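Local coordinates for protein halohydrin epoxidase A (Corynebacterium sp., PDB 4Z9F) that probably catalyses the reversible closure of vicinal halohydrins to epoxides with release of hydrogen halide, on a Rossmann-type fold of the short-chain dehydrogenase/reductase kind, at residues L121-S135 / R167-F179. The protein carries 1 engineered substitution. Residues are numbered along the deposited sequence; the frame is centred on the assembly and turned at random.
Sequences LRAAGGASVIFITSS and RDGILLYAIGPNF
On one face of the sheet, I130 and I175 cross obliquely, CG2 of I130 lying 3.7 Å from CD1 of I175. That methyl stands opposite the I130 backbone N, while CG1, opposite the carbonyl carbon, approaches CD2 of Y173 at an angle. I132 lies alongside I175, both pointing the same way, and its CG2 meets CG of P177. L219 and L223 of helix 213-224 pack over this face. The row ends in a polar link: a water joins S128 OG, at 2.6 Å, to Y173 OH.

On the other face, V129 runs side by side with I170 and L172, and the F131 ring meets L172 at a slant, its edge atom CE1 4.1 Å from L172 CG. The ring edge also has the carbonyl oxygen of Y173 in its plane. T154 and V158 of helix 147-165 touch F131, as expected for the helix of a beta-alpha-beta crossover. The two strands it connects, 127-132 and 170-177, are parallel, 17° apart, their backbones bonded alternately, from A127 N to G169 O at one end to T133 N to I175 O at the other.

Both ends carry polar side-chain contacts. R122 extends NH2 to OD2 of D168 at 2.5 Å, a salt bridge with OD2 in the guanidinium plane but approached 52° out of the carboxylate plane; its NH1 also pairs with E92 of a neighbouring subunit. At the other end, T133 OG1 sits between its backbone N and carbonyl carbon (chi1 64°), donating to I175 O at 2.9 Å from above the carbonyl plane, whereas T133 N approaches nearly along the C=O axis.

Chemically, the contact combines buried apolar side chains on both faces with backbone hydrogen bonds between the strands, I175 O accepting both T133 N and T133 OG1 just past the end of strand 127-132, while the charge on R122 is probably balanced by two carboxylates at a subunit boundary.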
ATOM      1  N   LEU C 121      20.069 -11.572 -20.936  1.00 23.45           N
ATOM      2  CA  LEU C 121      18.624 -11.747 -21.072  1.00 22.02           C
ATOM      3  C   LEU C 121      18.043 -10.809 -22.130  1.00 21.57           C
ATOM      4  O   LEU C 121      17.135 -11.191 -22.876  1.00 23.52           O
ATOM      5  CB  LEU C 121      17.952 -11.525 -19.715  1.00 21.91           C
ATOM      6  CG  LEU C 121      17.591 -12.773 -18.907  1.00 25.93           C
ATOM      7  CD1 LEU C 121      18.754 -13.706 -18.769  1.00 22.08           C
ATOM      8  CD2 LEU C 121      17.065 -12.377 -17.534  1.00 18.95           C
ATOM      9  N   ARG C 122      18.546  -9.574 -22.212  1.00 22.89           N
ATOM     10  CA  ARG C 122      18.076  -8.677 -23.266  1.00 24.34           C
ATOM     11  C   ARG C 122      18.446  -9.216 -24.642  1.00 26.16           C
ATOM     12  O   ARG C 122      17.613  -9.242 -25.554  1.00 24.91           O
ATOM     13  CB  ARG C 122      18.643  -7.268 -23.080  1.00 25.26           C
ATOM     14  CG  ARG C 122      18.331  -6.361 -24.283  1.00 25.54           C
ATOM     15  CD  ARG C 122      18.236  -4.903 -23.896  1.00 36.75           C
ATOM     16  NE  ARG C 122      19.420  -4.496 -23.162  1.00 37.08           N
ATOM     17  CZ  ARG C 122      19.422  -3.970 -21.944  1.00 32.05           C
ATOM     18  NH1 ARG C 122      20.576  -3.660 -21.384  1.00 31.01           N
ATOM     19  NH2 ARG C 122      18.288  -3.748 -21.290  1.00 36.27           N
ATOM     20  N   ALA C 123      19.697  -9.659 -24.803  1.00 24.59           N
ATOM     21  CA  ALA C 123      20.148 -10.167 -26.099  1.00 24.99           C
ATOM     22  C   ALA C 123      19.313 -11.360 -26.555  1.00 27.17           C
ATOM     23  O   ALA C 123      19.034 -11.514 -27.750  1.00 27.31           O
ATOM     24  CB  ALA C 123      21.630 -10.540 -26.033  1.00 26.58           C
ATOM     25  N   ALA C 124      18.901 -12.216 -25.627  1.00 24.06           N
ATOM     26  CA  ALA C 124      18.110 -13.368 -26.032  1.00 24.89           C
ATOM     27  C   ALA C 124      16.645 -13.033 -26.249  1.00 26.54           C
ATOM     28  O   ALA C 124      15.875 -13.928 -26.606  1.00 24.71           O
ATOM     29  CB  ALA C 124      18.237 -14.498 -25.003  1.00 25.11           C
ATOM     30  N   GLY C 125      16.239 -11.784 -26.038  1.00 22.87           N
ATOM     31  CA  GLY C 125      14.863 -11.391 -26.280  1.00 26.72           C
ATOM     32  C   GLY C 125      13.933 -11.535 -25.096  1.00 25.49           C
ATOM     33  O   GLY C 125      12.718 -11.664 -25.296  1.00 25.60           O
ATOM     34  N   GLY C 126      14.462 -11.546 -23.878  1.00 24.98           N
ATOM     35  CA  GLY C 126      13.656 -11.465 -22.676  1.00 23.98           C
ATOM     36  C   GLY C 126      13.681 -12.756 -21.876  1.00 25.68           C
ATOM     37  O   GLY C 126      14.252 -13.774 -22.278  1.00 24.30           O
ATOM     38  N   ALA C 127      13.016 -12.685 -20.721  1.00 18.77           N
ATOM     39  CA  ALA C 127      12.953 -13.782 -19.765  1.00 18.34           C
ATOM     40  C   ALA C 127      12.080 -13.362 -18.593  1.00 20.46           C
ATOM     41  O   ALA C 127      11.626 -12.214 -18.531  1.00 24.71           O
ATOM     42  CB  ALA C 127      14.337 -14.180 -19.249  1.00 20.49           C
ATOM     43  N   SER C 128      11.840 -14.282 -17.666  1.00 21.14           N
ATOM     44  CA  SER C 128      11.178 -13.962 -16.410  1.00 20.02           C
ATOM     45  C   SER C 128      12.180 -14.081 -15.272  1.00 22.84           C
ATOM     46  O   SER C 128      12.975 -15.024 -15.215  1.00 22.12           O
ATOM     47  CB  SER C 128       9.978 -14.879 -16.157  1.00 17.93           C
ATOM     48  OG  SER C 128       9.001 -14.752 -17.170  1.00 23.14           O
ATOM     49  N   VAL C 129      12.164 -13.101 -14.379  1.00 20.48           N
ATOM     50  CA  VAL C 129      13.002 -13.109 -13.201  1.00 18.18           C
ATOM     51  C   VAL C 129      12.035 -12.994 -12.030  1.00 25.38           C
ATOM     52  O   VAL C 129      11.359 -11.966 -11.876  1.00 18.45           O
ATOM     53  CB  VAL C 129      14.036 -11.973 -13.212  1.00 22.20           C
ATOM     54  CG1 VAL C 129      14.999 -12.104 -12.055  1.00 20.68           C
ATOM     55  CG2 VAL C 129      14.812 -11.954 -14.549  1.00 20.03           C
ATOM     56  N   ILE C 130      11.928 -14.068 -11.245  1.00 21.29           N
ATOM     57  CA  ILE C 130      10.971 -14.162 -10.147  1.00 21.11           C
ATOM     58  C   ILE C 130      11.753 -14.158  -8.847  1.00 25.38           C
ATOM     59  O   ILE C 130      12.583 -15.045  -8.613  1.00 22.66           O
ATOM     60  CB  ILE C 130      10.107 -15.424 -10.265  1.00 23.10           C
ATOM     61  CG1 ILE C 130       9.354 -15.406 -11.590  1.00 22.86           C
ATOM     62  CG2 ILE C 130       9.129 -15.513  -9.095  1.00 23.37           C
ATOM     63  CD1 ILE C 130       8.865 -16.736 -12.014  1.00 18.29           C
ATOM     64  N   PHE C 131      11.495 -13.163  -8.000  1.00 20.34           N
ATOM     65  CA  PHE C 131      12.194 -13.025  -6.734  1.00 20.47           C
ATOM     66  C   PHE C 131      11.319 -13.597  -5.627  1.00 20.70           C
ATOM     67  O   PHE C 131      10.165 -13.182  -5.468  1.00 22.85           O
ATOM     68  CB  PHE C 131      12.536 -11.561  -6.457  1.00 18.17           C
ATOM     69  CG  PHE C 131      13.580 -11.004  -7.380  1.00 17.93           C
ATOM     70  CD1 PHE C 131      13.244 -10.559  -8.654  1.00 19.74           C
ATOM     71  CD2 PHE C 131      14.900 -10.905  -6.965  1.00 16.96           C
ATOM     72  CE1 PHE C 131      14.217 -10.026  -9.505  1.00 15.50           C
ATOM     73  CE2 PHE C 131      15.880 -10.388  -7.820  1.00 21.84           C
ATOM     74  CZ  PHE C 131      15.534  -9.946  -9.085  1.00 19.13           C
ATOM     75  N   ILE C 132      11.850 -14.566  -4.887  1.00 18.10           N
ATOM     76  CA  ILE C 132      11.155 -15.073  -3.709  1.00 19.50           C
ATOM     77  C   ILE C 132      11.586 -14.220  -2.530  1.00 20.51           C
ATOM     78  O   ILE C 132      12.767 -14.195  -2.167  1.00 20.30           O
ATOM     79  CB  ILE C 132      11.452 -16.559  -3.457  1.00 19.19           C
ATOM     80  CG1 ILE C 132      11.388 -17.361  -4.757  1.00 19.07           C
ATOM     81  CG2 ILE C 132      10.471 -17.115  -2.406  1.00 21.72           C
ATOM     82  CD1 ILE C 132      10.013 -17.540  -5.392  1.00 18.32           C
ATOM     83  N   THR C 133      10.627 -13.499  -1.945  1.00 21.56           N
ATOM     84  CA  THR C 133      10.935 -12.561  -0.877  1.00 19.86           C
ATOM     85  C   THR C 133      10.214 -13.036   0.379  1.00 20.96           C
ATOM     86  O   THR C 133      10.495 -14.132   0.877  1.00 20.47           O
ATOM     87  CB  THR C 133      10.550 -11.130  -1.287  1.00 20.19           C
ATOM     88  OG1 THR C 133       9.132 -11.022  -1.492  1.00 18.99           O
ATOM     89  CG2 THR C 133      11.255 -10.771  -2.609  1.00 19.21           C
ATOM     90  N   SER C 134       9.251 -12.265   0.863  1.00 20.27           N
ATOM     91  CA  SER C 134       8.564 -12.630   2.094  1.00 15.93           C
ATOM     92  C   SER C 134       7.341 -11.740   2.222  1.00 18.95           C
ATOM     93  O   SER C 134       7.291 -10.656   1.636  1.00 20.13           O
ATOM     94  CB  SER C 134       9.463 -12.460   3.316  1.00 20.81           C
ATOM     95  OG  SER C 134       8.711 -12.683   4.496  1.00 21.42           O
ATOM     96  N   SER C 135       6.364 -12.192   3.013  1.00 18.71           N
ATOM     97  CA  SER C 135       5.237 -11.311   3.297  1.00 18.20           C
ATOM     98  C   SER C 135       5.712  -9.999   3.906  1.00 21.10           C
ATOM     99  O   SER C 135       5.102  -8.946   3.670  1.00 22.77           O
ATOM    100  CB  SER C 135       4.235 -12.000   4.228  1.00 18.59           C
ATOM    101  OG  SER C 135       4.785 -12.174   5.517  1.00 17.91           O
ATOM    102  N   ARG C 167      10.276  -3.390 -21.045  1.00 18.53           N
ATOM    103  CA  ARG C 167      10.293  -3.075 -22.469  1.00 22.17           C
ATOM    104  C   ARG C 167      11.216  -4.020 -23.227  1.00 21.95           C
ATOM    105  O   ARG C 167      10.986  -4.292 -24.412  1.00 26.14           O
ATOM    106  CB  ARG C 167      10.709  -1.617 -22.686  1.00 23.89           C
ATOM    107  CG  ARG C 167      10.336  -1.091 -24.079  1.00 27.00           C
ATOM    108  CD  ARG C 167       8.822  -1.117 -24.326  1.00 30.79           C
ATOM    109  NE  ARG C 167       8.088  -0.243 -23.410  1.00 32.56           N
ATOM    110  CZ  ARG C 167       7.850   1.052 -23.619  1.00 33.95           C
ATOM    111  NH1 ARG C 167       8.287   1.647 -24.723  1.00 37.39           N
ATOM    112  NH2 ARG C 167       7.178   1.759 -22.718  1.00 30.23           N
ATOM    113  N   ASP C 168      12.256  -4.525 -22.564  1.00 22.74           N
ATOM    114  CA  ASP C 168      13.129  -5.550 -23.129  1.00 23.45           C
ATOM    115  C   ASP C 168      12.497  -6.936 -23.114  1.00 25.60           C
ATOM    116  O   ASP C 168      13.148  -7.901 -23.532  1.00 23.24           O
ATOM    117  CB  ASP C 168      14.451  -5.609 -22.352  1.00 24.75           C
ATOM    118  CG  ASP C 168      15.231  -4.309 -22.408  1.00 34.55           C
ATOM    119  OD1 ASP C 168      15.298  -3.700 -23.495  1.00 31.97           O
ATOM    120  OD2 ASP C 168      15.789  -3.903 -21.359  1.00 36.61           O
ATOM    121  N   GLY C 169      11.264  -7.071 -22.629  1.00 22.30           N
ATOM    122  CA  GLY C 169      10.699  -8.392 -22.437  1.00 22.25           C
ATOM    123  C   GLY C 169      11.274  -9.156 -21.264  1.00 18.55           C
ATOM    124  O   GLY C 169      11.110 -10.379 -21.196  1.00 20.51           O
ATOM    125  N   ILE C 170      11.970  -8.482 -20.353  1.00 20.14           N
ATOM    126  CA  ILE C 170      12.532  -9.103 -19.157  1.00 18.37           C
ATOM    127  C   ILE C 170      11.543  -8.786 -18.040  1.00 17.93           C
ATOM    128  O   ILE C 170      11.489  -7.649 -17.573  1.00 18.66           O
ATOM    129  CB  ILE C 170      13.931  -8.562 -18.837  1.00 19.08           C
ATOM    130  CG1 ILE C 170      14.903  -8.816 -20.001  1.00 20.21           C
ATOM    131  CG2 ILE C 170      14.456  -9.173 -17.562  1.00 19.22           C
ATOM    132  CD1 ILE C 170      16.204  -8.006 -19.904  1.00 19.84           C
ATOM    133  N   LEU C 171      10.737  -9.774 -17.629  1.00 19.12           N
ATOM    134  CA  LEU C 171       9.564  -9.534 -16.785  1.00 16.41           C
ATOM    135  C   LEU C 171       9.862  -9.930 -15.342  1.00 18.82           C
ATOM    136  O   LEU C 171      10.143 -11.102 -15.063  1.00 20.25           O
ATOM    137  CB  LEU C 171       8.357 -10.311 -17.317  1.00 16.64           C
ATOM    138  CG  LEU C 171       8.096 -10.140 -18.813  1.00 21.89           C
ATOM    139  CD1 LEU C 171       6.901 -10.949 -19.221  1.00 18.53           C
ATOM    140  CD2 LEU C 171       7.877  -8.674 -19.146  1.00 18.44           C
ATOM    141  N   LEU C 172       9.804  -8.951 -14.430  1.00 20.78           N
ATOM    142  CA  LEU C 172      10.182  -9.139 -13.037  1.00 17.87           C
ATOM    143  C   LEU C 172       8.936  -9.273 -12.166  1.00 17.69           C
ATOM    144  O   LEU C 172       7.913  -8.625 -12.428  1.00 16.02           O
ATOM    145  CB  LEU C 172      11.048  -7.974 -12.539  1.00 17.14           C
ATOM    146  CG  LEU C 172      12.567  -8.098 -12.729  1.00 24.40           C
ATOM    147  CD1 LEU C 172      12.998  -8.288 -14.190  1.00 22.36           C
ATOM    148  CD2 LEU C 172      13.297  -6.914 -12.097  1.00 22.20           C
ATOM    149  N   TYR C 173       9.025 -10.124 -11.137  1.00 16.84           N
ATOM    150  CA  TYR C 173       7.932 -10.320 -10.185  1.00 19.01           C
ATOM    151  C   TYR C 173       8.523 -10.614  -8.815  1.00 20.23           C
ATOM    152  O   TYR C 173       9.646 -11.107  -8.696  1.00 19.41           O
ATOM    153  CB  TYR C 173       6.999 -11.484 -10.552  1.00 16.40           C
ATOM    154  CG  TYR C 173       6.541 -11.557 -11.991  1.00 20.43           C
ATOM    155  CD1 TYR C 173       5.307 -11.032 -12.374  1.00 19.09           C
ATOM    156  CD2 TYR C 173       7.332 -12.161 -12.963  1.00 20.20           C
ATOM    157  CE1 TYR C 173       4.881 -11.094 -13.682  1.00 19.64           C
ATOM    158  CE2 TYR C 173       6.912 -12.239 -14.273  1.00 20.11           C
ATOM    159  CZ  TYR C 173       5.690 -11.697 -14.630  1.00 22.18           C
ATOM    160  OH  TYR C 173       5.259 -11.775 -15.934  1.00 25.73           O
ATOM    161  N   ALA C 174       7.744 -10.327  -7.776  1.00 16.75           N
ATOM    162  CA  ALA C 174       8.100 -10.714  -6.420  1.00 18.23           C
ATOM    163  C   ALA C 174       6.983 -11.562  -5.833  1.00 19.44           C
ATOM    164  O   ALA C 174       5.801 -11.266  -6.018  1.00 19.33           O
ATOM    165  CB  ALA C 174       8.368  -9.494  -5.530  1.00 18.26           C
ATOM    166  N   ILE C 175       7.359 -12.642  -5.163  1.00 18.07           N
ATOM    167  CA  ILE C 175       6.418 -13.464  -4.420  1.00 18.50           C
ATOM    168  C   ILE C 175       6.753 -13.326  -2.946  1.00 18.50           C
ATOM    169  O   ILE C 175       7.930 -13.393  -2.559  1.00 19.67           O
ATOM    170  CB  ILE C 175       6.457 -14.931  -4.875  1.00 23.46           C
ATOM    171  CG1 ILE C 175       6.182 -15.018  -6.374  1.00 17.87           C
ATOM    172  CG2 ILE C 175       5.437 -15.753  -4.087  1.00 14.67           C
ATOM    173  CD1 ILE C 175       6.291 -16.416  -6.957  1.00 21.61           C
ATOM    174  N   GLY C 176       5.724 -13.084  -2.128  1.00 18.92           N
ATOM    175  CA  GLY C 176       5.898 -12.889  -0.708  1.00 19.84           C
ATOM    176  C   GLY C 176       5.181 -13.958   0.092  1.00 17.08           C
ATOM    177  O   GLY C 176       4.004 -13.819   0.455  1.00 19.35           O
ATOM    178  N   PRO C 177       5.879 -15.055   0.374  1.00 19.47           N
ATOM    179  CA  PRO C 177       5.242 -16.177   1.071  1.00 19.19           C
ATOM    180  C   PRO C 177       5.182 -15.970   2.576  1.00 18.37           C
ATOM    181  O   PRO C 177       6.010 -15.282   3.174  1.00 16.63           O
ATOM    182  CB  PRO C 177       6.145 -17.378   0.733  1.00 22.18           C
ATOM    183  CG  PRO C 177       7.182 -16.865  -0.258  1.00 22.52           C
ATOM    184  CD  PRO C 177       7.252 -15.377  -0.051  1.00 17.68           C
ATOM    185  N   ASN C 178       4.172 -16.604   3.173  1.00 17.94           N
ATOM    186  CA  ASN C 178       4.075 -16.887   4.603  1.00 20.05           C
ATOM    187  C   ASN C 178       3.143 -18.084   4.740  1.00 17.07           C
ATOM    188  O   ASN C 178       2.313 -18.341   3.864  1.00 16.56           O
ATOM    189  CB  ASN C 178       3.552 -15.682   5.411  1.00 18.99           C
ATOM    190  CG  ASN C 178       3.926 -15.756   6.899  1.00 24.26           C
ATOM    191  OD1 ASN C 178       4.584 -16.705   7.354  1.00 23.53           O
ATOM    192  ND2 ASN C 178       3.504 -14.744   7.666  1.00 28.94           N
ATOM    193  N   PHE C 179       3.289 -18.817   5.846  1.00 19.10           N
ATOM    194  CA  PHE C 179       2.507 -20.033   6.058  1.00 16.27           C
ATOM    195  C   PHE C 179       2.576 -20.947   4.844  1.00 16.34           C
ATOM    196  O   PHE C 179       1.594 -21.562   4.438  1.00 18.27           O
ATOM    197  CB  PHE C 179       1.069 -19.684   6.422  1.00 19.12           C
ATOM    198  CG  PHE C 179       0.969 -18.871   7.681  1.00 20.12           C
ATOM    199  CD1 PHE C 179       0.699 -17.515   7.631  1.00 18.26           C
ATOM    200  CD2 PHE C 179       1.181 -19.466   8.913  1.00 21.10           C
ATOM    201  CE1 PHE C 179       0.612 -16.772   8.792  1.00 23.45           C
ATOM    202  CE2 PHE C 179       1.092 -18.724  10.083  1.00 23.55           C
ATOM    203  CZ  PHE C 179       0.810 -17.381  10.019  1.00 23.68           C
TER
HETATM  204  O   HOH W   1      15.196  -7.801 -25.532  1.00 32.60           O
HETATM  205  O   HOH W   2       6.607 -13.756 -17.334  1.00 20.26           O